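Local atomic coordinates of nucleoporin NUP159 (Saccharomyces cerevisiae, PDB entry 1XIP), a protein that helps build the nuclear pore complex and, through its N-terminal beta-propeller domain, tethers the helicase Dbp5 to the pore for mRNA export. Residues V366-L369 with L375-V378. Numbering follows the deposited sequence.
Sequences VYIL and LQIV
I377 lays its outer chain over one face of the Y367 ring, CG1 standing 3.8 Å from the ring centroid in a CH-pi contact. The two are cross-strand neighbours, a non-hydrogen-bonded pair of the beta hairpin 365-370/374-381, which forms the middle of a four-stranded antiparallel propeller blade. Strand 18-26, from near the N terminus, completes that blade beside 374-381, so that N- and C-terminal strands share one blade, the Velcro closure of many propellers. With CG1 anti to the carbonyl carbon (chi1 -63°) and the chain extended beyond it, I377 runs alongside the tyrosine and brings CD1 to 3.5 Å from Y367 CZ. A flat ring suits this place because it offers a broad apolar surface, while its OH is hydrogen-bonded to D343. Branched L375 fills in beside it, CD2 lying obliquely 3.7 Å from Y367 CD2, and helix 65-73 packs on the same side. On the other face, beta-branched V366, I368 and V378 suit the extended backbone and give an apolar surface; NE2 of buried Q376, the one polar side chain among them, donates to V324 O. Paired backbone bonds tie V366 to V378 and I368 to Q376, the shortest being Q376 N to I368 O at 2.8 Å.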
ATOM      1  N   VAL A 366       8.564  -1.814  10.855  1.00 21.40           N
ATOM      2  CA  VAL A 366       7.393  -1.506  10.058  1.00 19.84           C
ATOM      3  C   VAL A 366       6.373  -0.769  10.926  1.00 19.26           C
ATOM      4  O   VAL A 366       5.887  -1.304  11.941  1.00 19.63           O
ATOM      5  CB  VAL A 366       6.748  -2.809   9.485  1.00 20.07           C
ATOM      6  CG1 VAL A 366       5.601  -2.484   8.556  1.00 19.31           C
ATOM      7  CG2 VAL A 366       7.792  -3.675   8.780  1.00 18.66           C
ATOM      8  N   TYR A 367       6.073   0.466  10.547  1.00 18.36           N
ATOM      9  CA  TYR A 367       5.022   1.253  11.194  1.00 17.64           C
ATOM     10  C   TYR A 367       3.749   1.066  10.403  1.00 17.93           C
ATOM     11  O   TYR A 367       3.766   1.196   9.144  1.00 17.87           O
ATOM     12  CB  TYR A 367       5.370   2.733  11.167  1.00 16.92           C
ATOM     13  CG  TYR A 367       6.487   3.169  12.078  1.00 16.95           C
ATOM     14  CD1 TYR A 367       7.652   2.400  12.245  1.00 15.95           C
ATOM     15  CD2 TYR A 367       6.406   4.385  12.755  1.00 16.19           C
ATOM     16  CE1 TYR A 367       8.678   2.834  13.066  1.00 13.91           C
ATOM     17  CE2 TYR A 367       7.433   4.824  13.563  1.00 13.91           C
ATOM     18  CZ  TYR A 367       8.562   4.052  13.720  1.00 13.69           C
ATOM     19  OH  TYR A 367       9.571   4.513  14.544  1.00 12.67           O
ATOM     20  N   ILE A 368       2.657   0.760  11.112  1.00 17.38           N
ATOM     21  CA  ILE A 368       1.345   0.534  10.486  1.00 17.28           C
ATOM     22  C   ILE A 368       0.284   1.423  11.144  1.00 18.34           C
ATOM     23  O   ILE A 368       0.157   1.425  12.380  1.00 18.24           O
ATOM     24  CB  ILE A 368       0.932  -0.969  10.590  1.00 17.20           C
ATOM     25  CG1 ILE A 368       2.042  -1.890  10.023  1.00 17.37           C
ATOM     26  CG2 ILE A 368      -0.416  -1.217   9.921  1.00 14.98           C
ATOM     27  CD1 ILE A 368       1.753  -3.378  10.101  1.00 14.37           C
ATOM     28  N   LEU A 369      -0.461   2.176  10.315  1.00 19.17           N
ATOM     29  CA  LEU A 369      -1.510   3.107  10.766  1.00 19.78           C
ATOM     30  C   LEU A 369      -2.935   2.591  10.469  1.00 20.42           C
ATOM     31  O   LEU A 369      -3.256   2.243   9.324  1.00 20.71           O
ATOM     32  CB  LEU A 369      -1.327   4.478  10.101  1.00 20.10           C
ATOM     33  CG  LEU A 369      -1.398   5.719  11.001  1.00 20.57           C
ATOM     34  CD1 LEU A 369      -1.789   6.951  10.199  1.00 18.75           C
ATOM     35  CD2 LEU A 369      -2.356   5.517  12.163  1.00 20.99           C
ATOM     36  N   LEU A 375      -1.373   3.641  15.752  1.00 20.03           N
ATOM     37  CA  LEU A 375      -0.147   3.271  15.073  1.00 19.91           C
ATOM     38  C   LEU A 375       0.525   2.142  15.808  1.00 20.57           C
ATOM     39  O   LEU A 375       0.676   2.177  17.025  1.00 20.93           O
ATOM     40  CB  LEU A 375       0.819   4.467  14.941  1.00 19.80           C
ATOM     41  CG  LEU A 375       2.030   4.210  14.006  1.00 19.05           C
ATOM     42  CD1 LEU A 375       2.187   5.294  13.026  1.00 18.90           C
ATOM     43  CD2 LEU A 375       3.315   4.006  14.744  1.00 20.08           C
ATOM     44  N   GLN A 376       0.960   1.156  15.045  1.00 21.67           N
ATOM     45  CA  GLN A 376       1.618  -0.020  15.564  1.00 22.87           C
ATOM     46  C   GLN A 376       3.064  -0.074  15.029  1.00 23.64           C
ATOM     47  O   GLN A 376       3.303   0.196  13.835  1.00 24.03           O
ATOM     48  CB  GLN A 376       0.842  -1.224  15.094  1.00 22.62           C
ATOM     49  CG  GLN A 376       1.367  -2.527  15.554  1.00 25.34           C
ATOM     50  CD  GLN A 376       0.621  -3.713  14.936  1.00 29.56           C
ATOM     51  OE1 GLN A 376      -0.278  -3.534  14.079  1.00 30.37           O
ATOM     52  NE2 GLN A 376       0.992  -4.930  15.360  1.00 30.54           N
ATOM     53  N   ILE A 377       4.021  -0.394  15.902  1.00 23.90           N
ATOM     54  CA  ILE A 377       5.388  -0.653  15.451  1.00 24.48           C
ATOM     55  C   ILE A 377       5.724  -2.122  15.629  1.00 25.33           C
ATOM     56  O   ILE A 377       5.561  -2.683  16.717  1.00 24.71           O
ATOM     57  CB  ILE A 377       6.444   0.212  16.187  1.00 24.20           C
ATOM     58  CG1 ILE A 377       6.229   1.704  15.922  1.00 23.86           C
ATOM     59  CG2 ILE A 377       7.865  -0.205  15.757  1.00 23.14           C
ATOM     60  CD1 ILE A 377       7.247   2.593  16.618  1.00 21.02           C
ATOM     61  N   VAL A 378       6.214  -2.728  14.550  1.00 26.59           N
ATOM     62  CA  VAL A 378       6.497  -4.152  14.515  1.00 27.86           C
ATOM     63  C   VAL A 378       7.912  -4.383  13.937  1.00 29.19           C
ATOM     64  O   VAL A 378       8.209  -4.010  12.799  1.00 29.62           O
ATOM     65  CB  VAL A 378       5.393  -4.898  13.694  1.00 27.54           C
ATOM     66  CG1 VAL A 378       5.720  -6.307  13.537  1.00 28.18           C
ATOM     67  CG2 VAL A 378       4.052  -4.797  14.379  1.00 26.61           C
TER